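Local coordinates for pumilio domain-containing protein 7 (Caenorhabditis elegans, PDB 3V71) that binds a consensus sequence in mRNA 3'-UTRs and modulates mRNA expression and stability, acting redundantly with related proteins in oocyte formation and repression of maternal mRNAs, at residues 87-91 / 118-123; 217-221 / 251-256; 289-293 / 350-354. One frame throughout, in Å; residues are numbered along the deposited sequence. Where two conformers were deposited one is given.

From the N terminus, contact 1 comes first: 87-91 and 118-123 close a loop of 26 residues, tying helix 84-96 to the turn that enters helix 121-132. Contact 2 follows with a 29-residue loop, bringing the end of helix 203-218 and the turn into helix 221-225 against the end of helix 244-256. Contact 3 is the widest, 56 residues from the end of helix 282-292 to helix 344-365. Each contact closes before the next opens, so none nest or cross. Contact 1 lies across the chain's centre from the other two, about 61 Å from contact 3 between centres. Contacts 2 and 3 are neighbours without touching, nearest atoms about 5 Å apart. Together they sample the elongated helical array of pumilio repeats.

Contact 1: 87-91 / 118-123; sequences QRELL and KFDHSN
The Phe-119 ring carries Gln-87 on one face, Leu-91 at its edge and Leu-90 at an oblique approach. Gln-87 CB stands 4.2 Å from the centroid of the Phe-119 ring and 11° off its normal, a CH-pi contact over the face. Leu-91 CD1 meets Phe-119 CE2 near the ring plane at 4.1 Å; Leu-90 CB comes obliquely to Phe-119 CZ. The Gln-87 amide lies nearly parallel to the ring but beyond it, and stands almost perpendicular to both the Asp-120 carboxylate and the Asn-123 amide. Torsions explain this reach: with CG beside the backbone N (chi1 -63°) and the chain extended from there, Gln-87 runs past the ring to the start of helix 121-132. There Gln-87 NE2 gives Asp-120 OD1 a weak but fairly straight bond of 3.3 Å (161°), and it also bonds Ala-82 O. Asn-123 ND2 is modelled as a donor to Gln-87 OE1, but so close that the detail is doubtful at this resolution. One turn further along helix 84-96, Leu-91 CD2 packs 3.7 Å from the backbone Asn-123 O. Val-79 and Met-94 add apolar neighbours to Phe-119. The contact joins two successive predicted pumilio repeats: the aliphatic part of one buried glutamine packs on an aromatic ring while its amide serves polar groups at the next helix start, which would offset the cost of burying it.

Contact 2: 217-221 / 251-256; sequences IVRNC and IIDKCL
Apolar packing carries the meeting of Val-218 and Cys-221 with Ile-251, with Leu-256 and Ile-217 at its margins. Val-218 CG2 lies 3.9 Å from Ile-251 CG1, and the two branched side chains pass at a slant. Ile-251 divides its branches between two partners: CG1 stands beside its own backbone N (chi1 -83°) and faces Val-218, while its CG2 approaches Cys-221 SG at 3.6 Å. Leu-256 CD2 touches the same Cys-221 SG at 4.1 Å, and Ile-217 CG2 meets Ile-251 CD1 at 4.4 Å, a looser approach. The two cysteines form a second group. Cys-221 and Cys-255 face each other, but their SG atoms are 3.6 Å apart in the conformer given, which excludes a disulfide there; Cys-255 has a second conformer, so finer detail of this pair is doubtful. Hydrogen bonds form the third group, and none crosses between the segments. Ile-251 O accepts from both Cys-255 N (3.0 Å) and Leu-256 N (3.2 Å), the latter marking the wider pi-type turn that ends helix 244-256. Further on, Leu-256 packs on Val-272 and Ala-276, and Ile-251 on Val-237. The end of helix 203-218 and the turn into helix 221-225 thus meet the end of helix 244-256 through shape and burial of apolar groups, a joint of branched aliphatic side chains and thiols.

Contact 3: 289-293 / 350-354; sequences MEEIF and WYEKM
Met-289 lies over one face of the Trp-350 indole. Met-289 CG sits 3.4 Å from the centroid of the Trp-350 six-membered ring, almost on its normal (4° off), in a CH-pi contact. Because the methionine bends at chi2 (-63°) and again at chi3, its chain folds along the indole: SD lies 4.5 Å from that six-membered ring's centroid over the same face, a Met-aromatic contact, and Met-289 CE ends against Trp-350 CB at 3.5 Å. Phe-293 fills the other half of the contact. Its CE2 comes to 3.6 Å from Trp-350 CD1, and the two aromatics meet obliquely, with planes at 41°. Lys-353 lays its aliphatic chain over one face of the phenyl ring, CG standing 3.9 Å from the Phe-293 centroid. Met-354 arrives at the ring edge instead, its CG 3.5 Å from Phe-293 CZ, and its SD gives a second Met-aromatic contact 5.4 Å from the Phe-293 centroid. Trp-350, Lys-353 and Met-354 are spaced by three and four residues on helix 344-365, which places them on one side of it, while Phe-293 is the first residue to leave helix 282-292 and turns its ring into them. Outward, Tyr-347 meets the Trp-350 rings edge-to-face. Met-323 and Cys-327 of helix 316-330 pack on Met-289 and Trp-350 respectively, Phe-277 of helix 269-279 touches Met-289, and Leu-307 of helix 306-311 touches Phe-293. The contact thus joins the end of helix 282-292, in the predicted seventh repeat, to the long helix 344-365, with helix 316-330 packing against both.

Contact 1: 87-91 / 118-123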
loop_
_atom_site.group_PDB
_atom_site.type_symbol
_atom_site.label_atom_id
_atom_site.label_comp_id
_atom_site.label_asym_id
_atom_site.label_seq_id
_atom_site.Cartn_x
_atom_site.Cartn_y
_atom_site.Cartn_z
ATOM N N GLN A 87 26.704 -9.776 13.666
ATOM C CA GLN A 87 25.985 -8.979 12.684
ATOM C C GLN A 87 26.913 -8.377 11.644
ATOM O O GLN A 87 26.512 -8.173 10.498
ATOM C CB GLN A 87 25.216 -7.852 13.360
ATOM C CG GLN A 87 24.139 -8.293 14.316
ATOM C CD GLN A 87 23.645 -7.131 15.131
ATOM O OE1 GLN A 87 24.091 -6.006 14.932
ATOM N NE2 GLN A 87 22.729 -7.388 16.057
ATOM N N ARG A 88 28.142 -8.067 12.041
ATOM C CA ARG A 88 29.078 -7.439 11.116
ATOM C C ARG A 88 29.595 -8.457 10.109
ATOM O O ARG A 88 29.904 -8.120 8.964
ATOM C CB ARG A 88 30.232 -6.772 11.862
ATOM C CG ARG A 88 29.789 -5.752 12.890
ATOM C CD ARG A 88 30.972 -4.957 13.432
ATOM N NE ARG A 88 30.745 -4.488 14.801
ATOM C CZ ARG A 88 31.146 -5.137 15.896
ATOM N NH1 ARG A 88 31.802 -6.290 15.796
ATOM N NH2 ARG A 88 30.891 -4.631 17.099
ATOM N N GLU A 89 29.678 -9.710 10.533
ATOM C CA GLU A 89 30.071 -10.769 9.620
ATOM C C GLU A 89 28.957 -11.034 8.626
ATOM O O GLU A 89 29.197 -11.112 7.422
ATOM C CB GLU A 89 30.451 -12.047 10.373
ATOM C CG GLU A 89 31.953 -12.228 10.504
ATOM C CD GLU A 89 32.675 -11.995 9.182
ATOM O OE1 GLU A 89 33.242 -10.893 9.000
ATOM O OE2 GLU A 89 32.669 -12.908 8.324
ATOM N N LEU A 90 27.735 -11.160 9.134
ATOM C CA LEU A 90 26.570 -11.351 8.277
ATOM C C LEU A 90 26.457 -10.191 7.301
ATOM O O LEU A 90 26.195 -10.379 6.114
ATOM C CB LEU A 90 25.301 -11.468 9.120
ATOM C CG LEU A 90 25.258 -12.708 10.015
ATOM C CD1 LEU A 90 24.257 -12.557 11.152
ATOM C CD2 LEU A 90 24.959 -13.945 9.189
ATOM N N LEU A 91 26.680 -8.991 7.818
ATOM C CA LEU A 91 26.594 -7.778 7.024
ATOM C C LEU A 91 27.557 -7.840 5.853
ATOM O O LEU A 91 27.173 -7.619 4.708
ATOM C CB LEU A 91 26.914 -6.568 7.902
ATOM C CG LEU A 91 26.615 -5.204 7.291
ATOM C CD1 LEU A 91 25.250 -5.228 6.630
ATOM C CD2 LEU A 91 26.677 -4.141 8.363
ATOM N N LYS A 118 16.277 -6.916 13.184
ATOM C CA LYS A 118 17.085 -7.372 14.313
ATOM C C LYS A 118 18.478 -6.762 14.465
ATOM O O LYS A 118 18.997 -6.720 15.575
ATOM C CB LYS A 118 17.179 -8.896 14.303
ATOM C CG LYS A 118 15.847 -9.587 14.530
ATOM C CD LYS A 118 15.370 -9.446 15.967
ATOM C CE LYS A 118 13.924 -9.906 16.127
ATOM N NZ LYS A 118 13.664 -11.268 15.564
ATOM N N PHE A 119 19.091 -6.294 13.380
ATOM C CA PHE A 119 20.409 -5.657 13.496
ATOM C C PHE A 119 20.397 -4.445 14.427
ATOM O O PHE A 119 19.380 -4.109 15.031
ATOM C CB PHE A 119 20.964 -5.227 12.135
ATOM C CG PHE A 119 21.559 -6.349 11.331
ATOM C CD1 PHE A 119 21.355 -7.674 11.695
ATOM C CD2 PHE A 119 22.324 -6.075 10.206
ATOM C CE1 PHE A 119 21.900 -8.706 10.947
ATOM C CE2 PHE A 119 22.875 -7.103 9.456
ATOM C CZ PHE A 119 22.662 -8.419 9.830
ATOM N N ASP A 120 21.543 -3.786 14.530
ATOM C CA ASP A 120 21.686 -2.635 15.404
ATOM C C ASP A 120 21.800 -1.398 14.545
ATOM O O ASP A 120 22.058 -1.510 13.346
ATOM C CB ASP A 120 22.918 -2.793 16.296
ATOM C CG ASP A 120 22.728 -3.864 17.361
ATOM O OD1 ASP A 120 21.688 -4.568 17.324
ATOM O OD2 ASP A 120 23.619 -4.008 18.229
ATOM N N HIS A 121 21.604 -0.226 15.148
ATOM C CA HIS A 121 21.534 1.005 14.376
ATOM C C HIS A 121 22.703 1.110 13.414
ATOM O O HIS A 121 22.526 1.398 12.227
ATOM C CB HIS A 121 21.498 2.243 15.273
ATOM C CG HIS A 121 21.518 3.529 14.505
ATOM N ND1 HIS A 121 22.688 4.152 14.122
ATOM C CD2 HIS A 121 20.510 4.291 14.014
ATOM C CE1 HIS A 121 22.401 5.248 13.441
ATOM N NE2 HIS A 121 21.087 5.354 13.360
ATOM N N SER A 122 23.896 0.872 13.938
ATOM C CA SER A 122 25.116 0.970 13.150
ATOM C C SER A 122 25.057 0.079 11.915
ATOM O O SER A 122 25.343 0.525 10.806
ATOM C CB SER A 122 26.320 0.597 14.016
ATOM O OG SER A 122 25.891 0.076 15.266
ATOM N N ASN A 123 24.672 -1.179 12.121
ATOM C CA ASN A 123 24.622 -2.171 11.050
ATOM C C ASN A 123 23.509 -1.928 10.053
ATOM O O ASN A 123 23.747 -1.877 8.844
ATOM C CB ASN A 123 24.475 -3.561 11.649
ATOM C CG ASN A 123 25.653 -3.941 12.494
ATOM O OD1 ASN A 123 26.771 -3.505 12.233
ATOM N ND2 ASN A 123 25.417 -4.753 13.519
#

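Contact 2: 217-221 / 251-256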
loop_
_atom_site.group_PDB
_atom_site.type_symbol
_atom_site.label_atom_id
_atom_site.label_comp_id
_atom_site.label_asym_id
_atom_site.label_seq_id
_atom_site.Cartn_x
_atom_site.Cartn_y
_atom_site.Cartn_z
ATOM N N ILE A 217 0.945 13.684 -5.962
ATOM C CA ILE A 217 -0.289 12.916 -6.022
ATOM C C ILE A 217 -1.475 13.762 -6.465
ATOM O O ILE A 217 -2.244 13.360 -7.343
ATOM C CB ILE A 217 -0.600 12.281 -4.651
ATOM C CG1 ILE A 217 0.262 11.036 -4.431
ATOM C CG2 ILE A 217 -2.060 11.911 -4.548
ATOM C CD1 ILE A 217 0.060 10.400 -3.079
ATOM N N VAL A 218 -1.618 14.928 -5.843
ATOM C CA VAL A 218 -2.700 15.851 -6.157
ATOM C C VAL A 218 -2.584 16.366 -7.589
ATOM O O VAL A 218 -3.575 16.474 -8.308
ATOM C CB VAL A 218 -2.701 17.045 -5.189
ATOM C CG1 VAL A 218 -3.453 18.219 -5.796
ATOM C CG2 VAL A 218 -3.305 16.654 -3.864
ATOM N N ARG A 219 -1.363 16.674 -8.002
ATOM C CA ARG A 219 -1.125 17.266 -9.305
ATOM C C ARG A 219 -1.242 16.251 -10.437
ATOM O O ARG A 219 -1.031 16.576 -11.602
ATOM C CB ARG A 219 0.232 17.972 -9.325
ATOM C CG ARG A 219 0.292 19.138 -8.344
ATOM C CD ARG A 219 1.599 19.916 -8.432
ATOM N NE ARG A 219 1.486 21.219 -7.777
ATOM C CZ ARG A 219 2.488 22.084 -7.643
ATOM N NH1 ARG A 219 3.695 21.790 -8.111
ATOM N NH2 ARG A 219 2.284 23.246 -7.034
ATOM N N ASN A 220 -1.606 15.025 -10.096
ATOM C CA ASN A 220 -1.808 13.996 -11.104
ATOM C C ASN A 220 -3.063 13.202 -10.822
ATOM O O ASN A 220 -3.316 12.174 -11.446
ATOM C CB ASN A 220 -0.608 13.062 -11.162
ATOM C CG ASN A 220 0.593 13.707 -11.803
ATOM O OD1 ASN A 220 1.642 13.852 -11.178
ATOM N ND2 ASN A 220 0.449 14.096 -13.063
ATOM N N CYS A 221 -3.852 13.694 -9.880
ATOM C CA CYS A 221 -5.034 12.984 -9.424
ATOM C C CYS A 221 -5.835 12.311 -10.541
ATOM O O CYS A 221 -6.202 11.139 -10.425
ATOM C CB CYS A 221 -5.936 13.926 -8.643
ATOM S SG CYS A 221 -7.325 13.091 -7.868
ATOM N N ILE A 251 -8.234 17.005 -2.901
ATOM C CA ILE A 251 -8.397 16.109 -4.032
ATOM C C ILE A 251 -9.822 16.174 -4.552
ATOM O O ILE A 251 -10.045 16.298 -5.755
ATOM C CB ILE A 251 -8.059 14.671 -3.652
ATOM C CG1 ILE A 251 -6.550 14.442 -3.731
ATOM C CG2 ILE A 251 -8.765 13.693 -4.576
ATOM C CD1 ILE A 251 -6.118 13.063 -3.244
ATOM N N ILE A 252 -10.791 16.094 -3.649
ATOM C CA ILE A 252 -12.189 16.251 -4.043
ATOM C C ILE A 252 -12.434 17.627 -4.664
ATOM O O ILE A 252 -13.064 17.750 -5.712
ATOM C CB ILE A 252 -13.143 16.098 -2.849
ATOM C CG1 ILE A 252 -13.205 14.648 -2.381
ATOM C CG2 ILE A 252 -14.536 16.557 -3.223
ATOM C CD1 ILE A 252 -14.202 14.432 -1.259
ATOM N N ASP A 253 -11.921 18.660 -4.005
ATOM C CA ASP A 253 -12.188 20.030 -4.409
ATOM C C ASP A 253 -11.515 20.422 -5.727
ATOM O O ASP A 253 -12.092 21.145 -6.531
ATOM C CB ASP A 253 -11.785 20.993 -3.289
ATOM C CG ASP A 253 -12.825 22.085 -3.048
ATOM O OD1 ASP A 253 -13.534 22.456 -4.011
ATOM O OD2 ASP A 253 -12.933 22.573 -1.896
ATOM N N LYS A 254 -10.301 19.943 -5.950
ATOM C CA LYS A 254 -9.543 20.340 -7.130
ATOM C C LYS A 254 -9.775 19.431 -8.336
ATOM O O LYS A 254 -9.934 19.903 -9.462
ATOM C CB LYS A 254 -8.039 20.357 -6.820
ATOM C CG LYS A 254 -7.629 21.168 -5.599
ATOM C CD LYS A 254 -7.710 22.658 -5.853
ATOM C CE LYS A 254 -6.632 23.115 -6.813
ATOM N NZ LYS A 254 -6.810 24.565 -7.133
ATOM N N CYS A 255 -9.800 18.126 -8.102
ATOM C CA CYS A 255 -9.789 17.155 -9.184
ATOM C C CYS A 255 -11.154 16.498 -9.427
ATOM O O CYS A 255 -11.579 16.318 -10.568
ATOM C CB CYS A 255 -8.732 16.084 -8.886
ATOM S SG CYS A 255 -7.291 16.682 -7.933
ATOM N N LEU A 256 -11.834 16.121 -8.356
ATOM C CA LEU A 256 -13.066 15.362 -8.535
ATOM C C LEU A 256 -14.228 16.250 -8.940
ATOM O O LEU A 256 -14.919 15.968 -9.918
ATOM C CB LEU A 256 -13.402 14.561 -7.282
ATOM C CG LEU A 256 -12.207 13.762 -6.776
ATOM C CD1 LEU A 256 -12.667 12.750 -5.758
ATOM C CD2 LEU A 256 -11.457 13.086 -7.925
#

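Contact 3: 289-293 / 350-354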
loop_
_atom_site.group_PDB
_atom_site.type_symbol
_atom_site.label_atom_id
_atom_site.label_comp_id
_atom_site.label_asym_id
_atom_site.label_seq_id
_atom_site.Cartn_x
_atom_site.Cartn_y
_atom_site.Cartn_z
ATOM N N MET A 289 -23.513 16.613 -5.027
ATOM C CA MET A 289 -24.906 16.374 -5.374
ATOM C C MET A 289 -25.368 17.451 -6.344
ATOM O O MET A 289 -25.781 17.150 -7.461
ATOM C CB MET A 289 -25.784 16.339 -4.122
ATOM C CG MET A 289 -25.411 15.237 -3.130
ATOM S SD MET A 289 -25.605 13.544 -3.761
ATOM C CE MET A 289 -27.378 13.431 -3.991
ATOM N N GLU A 290 -25.264 18.706 -5.904
ATOM C CA GLU A 290 -25.611 19.880 -6.700
ATOM C C GLU A 290 -25.079 19.751 -8.124
ATOM O O GLU A 290 -25.819 19.921 -9.086
ATOM C CB GLU A 290 -25.063 21.141 -6.013
ATOM C CG GLU A 290 -25.211 22.465 -6.785
ATOM C CD GLU A 290 -24.670 23.692 -6.012
ATOM O OE1 GLU A 290 -25.143 24.825 -6.282
ATOM O OE2 GLU A 290 -23.773 23.527 -5.145
ATOM N N GLU A 291 -23.797 19.436 -8.259
ATOM C CA GLU A 291 -23.187 19.269 -9.574
ATOM C C GLU A 291 -23.811 18.135 -10.379
ATOM O O GLU A 291 -24.152 18.314 -11.544
ATOM C CB GLU A 291 -21.683 19.041 -9.451
ATOM C CG GLU A 291 -21.004 18.781 -10.784
ATOM C CD GLU A 291 -19.504 18.557 -10.641
ATOM O OE1 GLU A 291 -18.957 18.894 -9.570
ATOM O OE2 GLU A 291 -18.873 18.037 -11.593
ATOM N N ILE A 292 -23.958 16.969 -9.757
ATOM C CA ILE A 292 -24.544 15.804 -10.423
ATOM C C ILE A 292 -25.928 16.085 -10.988
ATOM O O ILE A 292 -26.288 15.575 -12.051
ATOM C CB ILE A 292 -24.649 14.595 -9.466
ATOM C CG1 ILE A 292 -23.303 13.876 -9.373
ATOM C CG2 ILE A 292 -25.707 13.622 -9.951
ATOM C CD1 ILE A 292 -22.694 13.563 -10.734
ATOM N N PHE A 293 -26.703 16.890 -10.268
ATOM C CA PHE A 293 -28.051 17.253 -10.693
ATOM C C PHE A 293 -28.065 18.459 -11.641
ATOM O O PHE A 293 -28.661 19.485 -11.332
ATOM C CB PHE A 293 -28.932 17.517 -9.473
ATOM C CG PHE A 293 -29.191 16.293 -8.635
ATOM C CD1 PHE A 293 -29.531 15.081 -9.232
ATOM C CD2 PHE A 293 -29.089 16.345 -7.251
ATOM C CE1 PHE A 293 -29.769 13.941 -8.464
ATOM C CE2 PHE A 293 -29.329 15.205 -6.474
ATOM C CZ PHE A 293 -29.672 14.005 -7.084
ATOM N N TRP A 350 -32.682 15.311 -2.276
ATOM C CA TRP A 350 -31.932 14.485 -3.219
ATOM C C TRP A 350 -32.579 13.130 -3.466
ATOM O O TRP A 350 -32.699 12.669 -4.601
ATOM C CB TRP A 350 -30.512 14.294 -2.716
ATOM C CG TRP A 350 -29.768 15.579 -2.563
ATOM C CD1 TRP A 350 -29.978 16.735 -3.257
ATOM C CD2 TRP A 350 -28.695 15.847 -1.650
ATOM N NE1 TRP A 350 -29.097 17.704 -2.841
ATOM C CE2 TRP A 350 -28.299 17.184 -1.852
ATOM C CE3 TRP A 350 -28.028 15.083 -0.682
ATOM C CZ2 TRP A 350 -27.266 17.777 -1.121
ATOM C CZ3 TRP A 350 -27.001 15.675 0.043
ATOM C CH2 TRP A 350 -26.631 17.007 -0.181
ATOM N N TYR A 351 -32.994 12.479 -2.396
ATOM C CA TYR A 351 -33.660 11.209 -2.561
ATOM C C TYR A 351 -34.843 11.404 -3.490
ATOM O O TYR A 351 -35.067 10.603 -4.390
ATOM C CB TYR A 351 -34.094 10.629 -1.212
ATOM C CG TYR A 351 -34.897 9.367 -1.359
ATOM C CD1 TYR A 351 -34.330 8.222 -1.894
ATOM C CD2 TYR A 351 -36.231 9.325 -0.986
ATOM C CE1 TYR A 351 -35.072 7.065 -2.054
ATOM C CE2 TYR A 351 -36.979 8.174 -1.138
ATOM C CZ TYR A 351 -36.396 7.046 -1.673
ATOM O OH TYR A 351 -37.143 5.897 -1.826
ATOM N N GLU A 352 -35.583 12.491 -3.290
ATOM C CA GLU A 352 -36.785 12.753 -4.084
ATOM C C GLU A 352 -36.487 13.013 -5.554
ATOM O O GLU A 352 -37.122 12.432 -6.430
ATOM C CB GLU A 352 -37.612 13.898 -3.493
ATOM C CG GLU A 352 -38.295 13.547 -2.180
ATOM C CD GLU A 352 -38.915 12.154 -2.196
ATOM O OE1 GLU A 352 -39.438 11.744 -3.262
ATOM O OE2 GLU A 352 -38.867 11.467 -1.146
ATOM N N LYS A 353 -35.527 13.890 -5.823
ATOM C CA LYS A 353 -35.095 14.120 -7.193
ATOM C C LYS A 353 -34.785 12.775 -7.845
ATOM O O LYS A 353 -35.288 12.462 -8.930
ATOM C CB LYS A 353 -33.875 15.056 -7.235
ATOM C CG LYS A 353 -33.230 15.191 -8.611
ATOM C CD LYS A 353 -33.234 16.629 -9.113
ATOM C CE LYS A 353 -32.821 16.712 -10.588
ATOM N NZ LYS A 353 -32.799 18.114 -11.108
ATOM N N MET A 354 -33.976 11.973 -7.158
ATOM C CA MET A 354 -33.561 10.677 -7.672
ATOM C C MET A 354 -34.727 9.695 -7.765
ATOM O O MET A 354 -34.877 9.004 -8.763
ATOM C CB MET A 354 -32.413 10.102 -6.836
ATOM C CG MET A 354 -31.088 10.833 -7.042
ATOM S SD MET A 354 -29.610 9.991 -6.397
ATOM C CE MET A 354 -29.831 10.118 -4.615
#